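Long-range contacts in glycosyl hydrolases family 31 family protein (Aspergillus niger, PDB 6DRU), which hydrolyses xyloglucan oligosaccharides, releasing alpha-xylose from their non-reducing terminal glucose as a family 31 glycosidase: residues D49-G54 with S236-R241; Y187-N192 with V216-V221; Y439-Q444 with I474-F479. All blocks are in the same frame, centred on the assembly; numbering follows the deposited sequence. Where two conformers were deposited one is given.

Contact 1: D49-G54 with S236-R241; sequences DPPIEG and SALTGR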
loop_
_atom_site.group_PDB
_atom_site.type_symbol
_atom_site.label_atom_id
_atom_site.label_comp_id
_atom_site.label_asym_id
_atom_site.label_seq_id
_atom_site.Cartn_x
_atom_site.Cartn_y
_atom_site.Cartn_z
ATOM N N ASP A 49 -10.637 9.951 -31.649
ATOM C CA ASP A 49 -9.445 10.512 -32.286
ATOM C C ASP A 49 -9.370 9.996 -33.716
ATOM O O ASP A 49 -9.094 8.796 -33.922
ATOM C CB ASP A 49 -8.178 10.160 -31.514
ATOM C CG ASP A 49 -6.959 10.899 -32.032
ATOM O OD1 ASP A 49 -7.130 11.831 -32.846
ATOM O OD2 ASP A 49 -5.830 10.550 -31.622
ATOM N N PRO A 50 -9.612 10.844 -34.728
ATOM C CA PRO A 50 -9.951 12.260 -34.562
ATOM C C PRO A 50 -11.393 12.434 -34.106
ATOM O O PRO A 50 -12.156 11.471 -34.183
ATOM C CB PRO A 50 -9.742 12.831 -35.964
ATOM C CG PRO A 50 -10.075 11.694 -36.863
ATOM C CD PRO A 50 -9.619 10.444 -36.148
ATOM N N PRO A 51 -11.752 13.619 -33.613
ATOM C CA PRO A 51 -13.147 13.857 -33.232
ATOM C C PRO A 51 -14.089 13.572 -34.390
ATOM O O PRO A 51 -13.717 13.679 -35.563
ATOM C CB PRO A 51 -13.161 15.340 -32.846
ATOM C CG PRO A 51 -11.768 15.617 -32.402
ATOM C CD PRO A 51 -10.883 14.759 -33.267
ATOM N N ILE A 52 -15.323 13.191 -34.040
ATOM C CA ILE A 52 -16.351 12.884 -35.035
ATOM C C ILE A 52 -16.500 14.025 -36.027
ATOM O O ILE A 52 -16.843 13.811 -37.197
ATOM C CB ILE A 52 -17.688 12.571 -34.325
ATOM C CG1 ILE A 52 -17.620 11.216 -33.620
ATOM C CG2 ILE A 52 -18.853 12.583 -35.302
ATOM C CD1 ILE A 52 -18.709 11.022 -32.591
ATOM N N GLU A 53 -16.203 15.245 -35.592
ATOM C CA GLU A 53 -16.377 16.434 -36.408
ATOM C C GLU A 53 -15.350 17.463 -35.964
ATOM O O GLU A 53 -15.272 17.787 -34.775
ATOM C CB GLU A 53 -17.807 16.960 -36.262
ATOM C CG GLU A 53 -18.004 18.438 -36.485
ATOM C CD GLU A 53 -19.418 18.859 -36.146
ATOM O OE1 GLU A 53 -20.359 18.133 -36.529
ATOM O OE2 GLU A 53 -19.589 19.904 -35.483
ATOM N N GLY A 54 -14.553 17.949 -36.907
ATOM C CA GLY A 54 -13.500 18.890 -36.570
ATOM C C GLY A 54 -12.694 19.255 -37.797
ATOM O O GLY A 54 -12.999 18.843 -38.921
ATOM N N SER A 236 -20.374 16.265 -27.981
ATOM C CA SER A 236 -20.829 15.087 -28.714
ATOM C C SER A 236 -19.854 14.703 -29.818
ATOM O O SER A 236 -19.685 13.513 -30.105
ATOM C CB SER A 236 -22.222 15.335 -29.293
ATOM O OG SER A 236 -22.229 16.474 -30.138
ATOM N N ALA A 237 -19.207 15.685 -30.449
ATOM C CA ALA A 237 -18.182 15.374 -31.437
ATOM C C ALA A 237 -16.953 14.738 -30.804
ATOM O O ALA A 237 -16.207 14.035 -31.492
ATOM C CB ALA A 237 -17.778 16.634 -32.199
ATOM N N LEU A 238 -16.728 14.968 -29.511
ATOM C CA LEU A 238 -15.594 14.373 -28.820
ATOM C C LEU A 238 -15.913 12.992 -28.267
ATOM O O LEU A 238 -15.081 12.085 -28.357
ATOM C CB LEU A 238 -15.136 15.284 -27.679
ATOM C CG LEU A 238 -14.330 16.520 -28.072
ATOM C CD1 LEU A 238 -14.312 17.521 -26.930
ATOM C CD2 LEU A 238 -12.918 16.132 -28.470
ATOM N N THR A 239 -17.110 12.806 -27.710
ATOM C CA THR A 239 -17.429 11.600 -26.962
ATOM C C THR A 239 -18.483 10.718 -27.615
ATOM O O THR A 239 -18.650 9.571 -27.190
ATOM C CB THR A 239 -17.895 11.972 -25.548
ATOM O OG1 THR A 239 -19.112 12.721 -25.630
ATOM C CG2 THR A 239 -16.841 12.821 -24.864
ATOM N N GLY A 240 -19.195 11.209 -28.627
ATOM C CA GLY A 240 -20.161 10.371 -29.310
ATOM C C GLY A 240 -21.445 11.063 -29.719
ATOM O O GLY A 240 -22.050 11.802 -28.936
ATOM N N ARG A 241 -21.865 10.827 -30.959
ATOM C CA ARG A 241 -23.135 11.314 -31.477
ATOM C C ARG A 241 -24.169 10.201 -31.387
ATOM O O ARG A 241 -23.946 9.097 -31.895
ATOM C CB ARG A 241 -22.990 11.790 -32.924
ATOM C CG ARG A 241 -22.230 13.096 -33.081
ATOM C CD ARG A 241 -23.124 14.295 -32.803
ATOM N NE ARG A 241 -22.367 15.542 -32.776
ATOM C CZ ARG A 241 -21.865 16.134 -33.855
ATOM N NH1 ARG A 241 -22.037 15.587 -35.052
ATOM N NH2 ARG A 241 -21.188 17.269 -33.740
#
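I52 lays its side chain over the C-terminal end of helix 228-239. Its CD1 reaches the turn where that helix stops, 3.6 Å from G240 CA, while the branch carbon CG2 lies against the aliphatic part of R241, 4.1 Å from CG. CG1 stands anti to the carbonyl carbon (chi1 -72°), which carries the methyl along the helix end; a branched hydrocarbon can touch G240 with one arm and the methylenes of R241 with the other. I52 N also donates to A237 O at 2.8 Å, in the carbonyl plane. Loop 49-54, which joins strands 28-35 and 66-68 of the N-terminal sheet, thus partners a carbonyl in the last turn of a helix that leads from strand 216-222 of that sheet toward barrel strand 252-254. The chain leaves the helix at G240, which has a positive phi; its N still bonds to S236 O at 2.8 Å. Next to I52 in the loop, the puckered ring of P51 rests its CG against L238 CD2, 4.1 Å away. The small A237 lets the loop backbone come close: A237 CB lies 3.8 Å from E53 O. R241, bent at chi2, brings NH2 to within 3.0 Å of E53 OE1 in a salt bridge; the oxygen lies in the guanidinium plane, but the nitrogen approaches from above the carboxylate plane. R241 NE bonds to S236 OG at 2.8 Å, which fixes the rotation of the guanidinium, and Q233 binds both E53 OE2, through its side chain, and R241 NH2, through its carbonyl.

Contact 2: Y187-N192 with V216-V221; sequences YAFIWN and VDYVIV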
loop_
_atom_site.group_PDB
_atom_site.type_symbol
_atom_site.label_atom_id
_atom_site.label_comp_id
_atom_site.label_asym_id
_atom_site.label_seq_id
_atom_site.Cartn_x
_atom_site.Cartn_y
_atom_site.Cartn_z
ATOM N N TYR A 187 -17.074 27.474 -21.707
ATOM C CA TYR A 187 -16.186 26.367 -22.019
ATOM C C TYR A 187 -16.722 25.091 -21.392
ATOM O O TYR A 187 -17.455 25.127 -20.402
ATOM C CB TYR A 187 -14.749 26.633 -21.548
ATOM C CG TYR A 187 -14.546 26.574 -20.050
ATOM C CD1 TYR A 187 -14.774 27.690 -19.255
ATOM C CD2 TYR A 187 -14.108 25.407 -19.433
ATOM C CE1 TYR A 187 -14.581 27.646 -17.887
ATOM C CE2 TYR A 187 -13.915 25.352 -18.063
ATOM C CZ TYR A 187 -14.153 26.475 -17.297
ATOM O OH TYR A 187 -13.963 26.433 -15.935
ATOM N N ALA A 188 -16.347 23.964 -21.990
ATOM C CA ALA A 188 -16.665 22.646 -21.472
ATOM C C ALA A 188 -15.368 21.896 -21.196
ATOM O O ALA A 188 -14.311 22.221 -21.743
ATOM C CB ALA A 188 -17.547 21.855 -22.448
ATOM N N PHE A 189 -15.464 20.878 -20.343
ATOM C CA PHE A 189 -14.293 20.173 -19.838
ATOM C C PHE A 189 -14.621 18.695 -19.702
ATOM O O PHE A 189 -15.686 18.339 -19.187
ATOM C CB PHE A 189 -13.857 20.763 -18.490
ATOM C CG PHE A 189 -12.545 20.236 -17.974
ATOM C CD1 PHE A 189 -12.490 19.055 -17.250
ATOM C CD2 PHE A 189 -11.370 20.938 -18.186
ATOM C CE1 PHE A 189 -11.288 18.575 -16.766
ATOM C CE2 PHE A 189 -10.164 20.464 -17.702
ATOM C CZ PHE A 189 -10.123 19.281 -16.991
ATOM N N ILE A 190 -13.709 17.841 -20.163
ATOM C CA ILE A 190 -13.868 16.393 -20.098
ATOM C C ILE A 190 -12.648 15.810 -19.402
ATOM O O ILE A 190 -11.524 15.949 -19.895
ATOM C CB ILE A 190 -14.036 15.765 -21.491
ATOM C CG1 ILE A 190 -15.222 16.388 -22.224
ATOM C CG2 ILE A 190 -14.213 14.255 -21.376
ATOM C CD1 ILE A 190 -15.391 15.882 -23.640
ATOM N N TRP A 191 -12.871 15.160 -18.261
ATOM C CA TRP A 191 -11.828 14.431 -17.538
ATOM C C TRP A 191 -11.844 13.001 -18.064
ATOM O O TRP A 191 -12.558 12.135 -17.555
ATOM C CB TRP A 191 -12.077 14.522 -16.038
ATOM C CG TRP A 191 -11.088 13.838 -15.131
ATOM C CD1 TRP A 191 -11.275 12.666 -14.457
ATOM C CD2 TRP A 191 -9.784 14.307 -14.761
ATOM N NE1 TRP A 191 -10.167 12.368 -13.703
ATOM C CE2 TRP A 191 -9.237 13.359 -13.872
ATOM C CE3 TRP A 191 -9.022 15.430 -15.100
ATOM C CZ2 TRP A 191 -7.964 13.497 -13.323
ATOM C CZ3 TRP A 191 -7.757 15.566 -14.550
ATOM C CH2 TRP A 191 -7.243 14.605 -13.671
ATOM N N ASN A 192 -11.054 12.757 -19.112
ATOM C CA ASN A 192 -11.068 11.487 -19.845
ATOM C C ASN A 192 -10.280 10.429 -19.069
ATOM O O ASN A 192 -9.168 10.033 -19.427
ATOM C CB ASN A 192 -10.508 11.684 -21.248
ATOM C CG ASN A 192 -10.660 10.450 -22.117
ATOM O OD1 ASN A 192 -11.568 9.642 -21.919
ATOM N ND2 ASN A 192 -9.767 10.298 -23.088
ATOM N N VAL A 216 -2.700 10.957 -17.115
ATOM C CA VAL A 216 -3.770 11.933 -16.948
ATOM C C VAL A 216 -4.139 12.478 -18.320
ATOM O O VAL A 216 -3.262 12.722 -19.158
ATOM C CB VAL A 216 -3.348 13.064 -15.989
ATOM C CG1 VAL A 216 -4.495 14.032 -15.768
ATOM C CG2 VAL A 216 -2.884 12.485 -14.666
ATOM N N ASP A 217 -5.437 12.670 -18.554
ATOM C CA ASP A 217 -5.929 13.041 -19.877
ATOM C C ASP A 217 -7.204 13.857 -19.722
ATOM O O ASP A 217 -8.174 13.382 -19.124
ATOM C CB ASP A 217 -6.183 11.787 -20.724
ATOM C CG ASP A 217 -6.556 12.105 -22.162
ATOM O OD1 ASP A 217 -6.508 13.291 -22.554
ATOM O OD2 ASP A 217 -6.891 11.159 -22.907
ATOM N N TYR A 218 -7.203 15.078 -20.257
ATOM C CA TYR A 218 -8.410 15.893 -20.260
ATOM C C TYR A 218 -8.459 16.734 -21.528
ATOM O O TYR A 218 -7.446 16.945 -22.201
ATOM C CB TYR A 218 -8.507 16.782 -19.009
ATOM C CG TYR A 218 -7.444 17.854 -18.870
ATOM C CD1 TYR A 218 -7.597 19.096 -19.477
ATOM C CD2 TYR A 218 -6.310 17.641 -18.099
ATOM C CE1 TYR A 218 -6.639 20.084 -19.340
ATOM C CE2 TYR A 218 -5.346 18.625 -17.955
ATOM C CZ TYR A 218 -5.517 19.844 -18.577
ATOM O OH TYR A 218 -4.562 20.825 -18.439
ATOM N N VAL A 219 -9.665 17.209 -21.846
ATOM C CA VAL A 219 -9.929 18.020 -23.029
ATOM C C VAL A 219 -10.741 19.235 -22.602
ATOM O O VAL A 219 -11.690 19.111 -21.819
ATOM C CB VAL A 219 -10.685 17.224 -24.117
ATOM C CG1 VAL A 219 -10.951 18.097 -25.332
ATOM C CG2 VAL A 219 -9.904 15.984 -24.519
ATOM N N ILE A 220 -10.365 20.409 -23.106
ATOM C CA ILE A 220 -11.084 21.651 -22.840
ATOM C C ILE A 220 -11.475 22.273 -24.173
ATOM O O ILE A 220 -10.648 22.366 -25.089
ATOM C CB ILE A 220 -10.250 22.624 -21.984
ATOM C CG1 ILE A 220 -11.030 23.914 -21.716
ATOM C CG2 ILE A 220 -8.906 22.925 -22.635
ATOM C CD1 ILE A 220 -10.357 24.836 -20.725
ATOM N N VAL A 221 -12.736 22.685 -24.286
ATOM C CA VAL A 221 -13.270 23.275 -25.506
ATOM C C VAL A 221 -13.997 24.562 -25.142
ATOM O O VAL A 221 -14.721 24.615 -24.142
ATOM C CB VAL A 221 -14.205 22.296 -26.249
ATOM C CG1 VAL A 221 -15.312 21.801 -25.329
ATOM C CG2 VAL A 221 -14.785 22.951 -27.492
#
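Two neighbouring antiparallel strands of the large N-terminal mixed sheet meet here, 187-191 and 216-222, the axes of the two segments 4.8 Å apart and running at 168° to one another. A188 with V221 and I190 with V219 are the hydrogen-bonded pairs; A188 N gives to V221 O at 2.8 Å, and I190 N to V219 O at 2.9 Å, each answered by a bond in the reverse direction. F189 faces I220 as a non-hydrogen-bonded pair between them. On the face bearing A188, I190, V219 and V221 the residues are small or beta-branched, which suits a strand face covered by a helix. The opposite face is largely aromatic. With CG anti to its backbone N (chi1 -172°), F189 swings its ring across the neighbouring strand, and CE2 comes 3.4 Å from Y218 CD1; the planes are only 21° apart but slid so far that the rings barely overlap. W191 extends the patch, its CH2 touching V216 CG1 at 3.5 Å. At the strand end the pairing turns polar: N192 ND2 donates to D217 OD2 at 3.0 Å, from above the carboxylate plane. This amide can serve several partners, since ND2 also hydrogen-bonds to S45 OG and OD1 accepts from F46 N, while R30 forms a salt bridge with D217 OD2 and so probably balances its buried charge. Around the pair, strand 28-35 flanks 216-222 and strand 176-183 flanks 187-191; helix 228-239 packs on the aliphatic face through I235, L238 and T239, while F141 and F139 of strand 135-142 and F208 of strand 205-213 meet the aromatic one.

Contact 3: Y439-Q444 with I474-F479; sequences YPWAHQ and IGSQRF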
loop_
_atom_site.group_PDB
_atom_site.type_symbol
_atom_site.label_atom_id
_atom_site.label_comp_id
_atom_site.label_asym_id
_atom_site.label_seq_id
_atom_site.Cartn_x
_atom_site.Cartn_y
_atom_site.Cartn_z
ATOM N N TYR A 439 -17.084 0.060 -16.099
ATOM C CA TYR A 439 -17.916 -1.142 -16.035
ATOM C C TYR A 439 -19.304 -0.958 -16.641
ATOM O O TYR A 439 -19.672 -1.753 -17.524
ATOM C CB TYR A 439 -18.002 -1.640 -14.587
ATOM C CG TYR A 439 -18.658 -2.995 -14.463
ATOM C CD1 TYR A 439 -20.033 -3.115 -14.301
ATOM C CD2 TYR A 439 -17.902 -4.157 -14.515
ATOM C CE1 TYR A 439 -20.634 -4.355 -14.192
ATOM C CE2 TYR A 439 -18.493 -5.400 -14.405
ATOM C CZ TYR A 439 -19.859 -5.494 -14.244
ATOM O OH TYR A 439 -20.449 -6.732 -14.136
ATOM N N PRO A 440 -20.121 0.026 -16.236
ATOM C CA PRO A 440 -21.441 0.153 -16.873
ATOM C C PRO A 440 -21.359 0.579 -18.326
ATOM O O PRO A 440 -22.221 0.195 -19.126
ATOM C CB PRO A 440 -22.145 1.209 -16.012
ATOM C CG PRO A 440 -21.037 2.039 -15.479
ATOM C CD PRO A 440 -19.898 1.089 -15.237
ATOM N N TRP A 441 -20.343 1.364 -18.688
ATOM C CA TRP A 441 -20.147 1.743 -20.083
ATOM C C TRP A 441 -19.865 0.518 -20.945
ATOM O O TRP A 441 -20.421 0.377 -22.041
ATOM C CB TRP A 441 -19.000 2.752 -20.173
ATOM C CG TRP A 441 -18.834 3.430 -21.497
ATOM C CD1 TRP A 441 -19.309 4.658 -21.852
ATOM C CD2 TRP A 441 -18.117 2.933 -22.634
ATOM N NE1 TRP A 441 -18.941 4.954 -23.143
ATOM C CE2 TRP A 441 -18.209 3.910 -23.645
ATOM C CE3 TRP A 441 -17.412 1.754 -22.897
ATOM C CZ2 TRP A 441 -17.623 3.745 -24.898
ATOM C CZ3 TRP A 441 -16.830 1.592 -24.143
ATOM C CH2 TRP A 441 -16.940 2.582 -25.127
ATOM N N ALA A 442 -19.013 -0.387 -20.458
ATOM C CA ALA A 442 -18.731 -1.615 -21.190
ATOM C C ALA A 442 -19.901 -2.587 -21.155
ATOM O O ALA A 442 -20.004 -3.441 -22.043
ATOM C CB ALA A 442 -17.478 -2.288 -20.630
ATOM N N HIS A 443 -20.775 -2.482 -20.152
ATOM C CA HIS A 443 -21.971 -3.319 -20.129
ATOM C C HIS A 443 -22.956 -2.891 -21.211
ATOM O O HIS A 443 -23.537 -3.740 -21.898
ATOM C CB HIS A 443 -22.622 -3.267 -18.746
ATOM C CG HIS A 443 -23.613 -4.362 -18.503
ATOM N ND1 HIS A 443 -23.362 -5.678 -18.825
ATOM C CD2 HIS A 443 -24.854 -4.339 -17.960
ATOM C CE1 HIS A 443 -24.406 -6.418 -18.495
ATOM N NE2 HIS A 443 -25.322 -5.630 -17.964
ATOM N N GLN A 444 -23.164 -1.579 -21.372
ATOM C CA GLN A 444 -23.929 -1.090 -22.515
ATOM C C GLN A 444 -23.293 -1.542 -23.821
ATOM O O GLN A 444 -23.991 -1.957 -24.754
ATOM C CB GLN A 444 -24.018 0.437 -22.481
ATOM C CG GLN A 444 -24.681 1.018 -21.249
ATOM C CD GLN A 444 -24.737 2.533 -21.292
ATOM O OE1 GLN A 444 -23.758 3.213 -20.985
ATOM N NE2 GLN A 444 -25.885 3.072 -21.683
ATOM N N ILE A 474 -18.717 8.560 -19.715
ATOM C CA ILE A 474 -18.442 9.516 -20.779
ATOM C C ILE A 474 -18.791 8.906 -22.126
ATOM O O ILE A 474 -18.342 7.803 -22.466
ATOM C CB ILE A 474 -16.970 9.951 -20.724
ATOM C CG1 ILE A 474 -16.640 10.550 -19.355
ATOM C CG2 ILE A 474 -16.664 10.945 -21.823
ATOM C CD1 ILE A 474 -15.165 10.796 -19.133
ATOM N N GLY A 475 -19.601 9.622 -22.903
ATOM C CA GLY A 475 -19.944 9.172 -24.236
ATOM C C GLY A 475 -20.928 8.028 -24.296
ATOM O O GLY A 475 -21.031 7.370 -25.333
ATOM N N SER A 476 -21.665 7.772 -23.212
ATOM C CA SER A 476 -22.648 6.694 -23.221
ATOM C C SER A 476 -23.760 6.931 -24.232
ATOM O O SER A 476 -24.468 5.982 -24.589
ATOM C CB SER A 476 -23.250 6.514 -21.824
ATOM O OG SER A 476 -22.375 5.798 -20.969
ATOM N N GLN A 477 -23.927 8.168 -24.709
ATOM C CA GLN A 477 -24.979 8.460 -25.675
ATOM C C GLN A 477 -24.733 7.801 -27.026
ATOM O O GLN A 477 -25.637 7.804 -27.867
ATOM C CB GLN A 477 -25.131 9.972 -25.859
ATOM C CG GLN A 477 -23.966 10.651 -26.559
ATOM C CD GLN A 477 -22.859 11.050 -25.604
ATOM O OE1 GLN A 477 -22.918 10.762 -24.409
ATOM N NE2 GLN A 477 -21.844 11.727 -26.129
ATOM N N ARG A 478 -23.547 7.235 -27.251
ATOM C CA ARG A 478 -23.246 6.594 -28.523
ATOM C C ARG A 478 -23.973 5.268 -28.705
ATOM O O ARG A 478 -23.942 4.716 -29.810
ATOM C CB ARG A 478 -21.739 6.366 -28.646
ATOM C CG ARG A 478 -21.226 5.224 -27.786
ATOM C CD ARG A 478 -19.717 5.085 -27.879
ATOM N NE ARG A 478 -19.029 6.213 -27.259
ATOM C CZ ARG A 478 -17.708 6.331 -27.181
ATOM N NH1 ARG A 478 -16.924 5.388 -27.686
ATOM N NH2 ARG A 478 -17.170 7.393 -26.597
ATOM N N PHE A 479 -24.619 4.749 -27.667
ATOM C CA PHE A 479 -25.247 3.437 -27.710
ATOM C C PHE A 479 -26.752 3.556 -27.920
ATOM O O PHE A 479 -27.371 4.564 -27.569
ATOM C CB PHE A 479 -24.984 2.662 -26.416
ATOM C CG PHE A 479 -23.529 2.515 -26.074
ATOM C CD1 PHE A 479 -22.681 1.785 -26.890
ATOM C CD2 PHE A 479 -23.014 3.090 -24.924
ATOM C CE1 PHE A 479 -21.344 1.642 -26.572
ATOM C CE2 PHE A 479 -21.677 2.950 -24.600
ATOM C CZ PHE A 479 -20.840 2.224 -25.426
#
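W441 meets F479 where helix 439-455 packs on the loop between strands 467-469 and 481-484, within the TIM-barrel domain of this family 31 enzyme. The aromatic contact is T-shaped: the edge of F479 points at the face of the indole, with F479 CZ 3.6 Å from W441 CE2 and the planes 69° apart. A chi1 near 180° (-169°) directs the broad indole of W441 away from its own backbone N and toward the loop. Q444, one turn on, adds an off-centre CH-pi contact, its CB 4.2 Å from the F479 ring centroid; this methylene suits an aromatic neighbour. Among the polar groups, Q444 OE1 lies 2.9 Å from S476 OG, a hydroxyl that is hydrogen-bonded by Y473 N, while the amide nitrogen of Q444 bonds to S481. Charge meets the indole at its rim, where the guanidinium of R478 stands nearly perpendicular to the ring and presents a face to W441 CZ2, 3.3 Å from NH1. That pose is steadied within the loop itself: R478 NE donates to G475 O at 3.0 Å, and R478 N reaches the same oxygen from the opposite face of its plane.

Both strands of contact 2 lie between the two halves of contact 1 in sequence, and contact 3 comes later, in the TIM-barrel domain. Strand 216-222 runs into helix 228-239, so contacts 1 and 2 share consecutive elements; their centres lie 13 Å apart, with L238 CD1 packed against V219 CG1. Contact 3 sits about 15 Å from contact 1 and 18 Å from contact 2, centre to centre. Q477 NE2 probably bonds to both G240 O and T239 OG1, and I474 touches T239, I190 and W191. The helix end and the N-terminal sheet are thereby joined to a barrel loop, whose following strand 481-484 includes W484 of the xylose pocket.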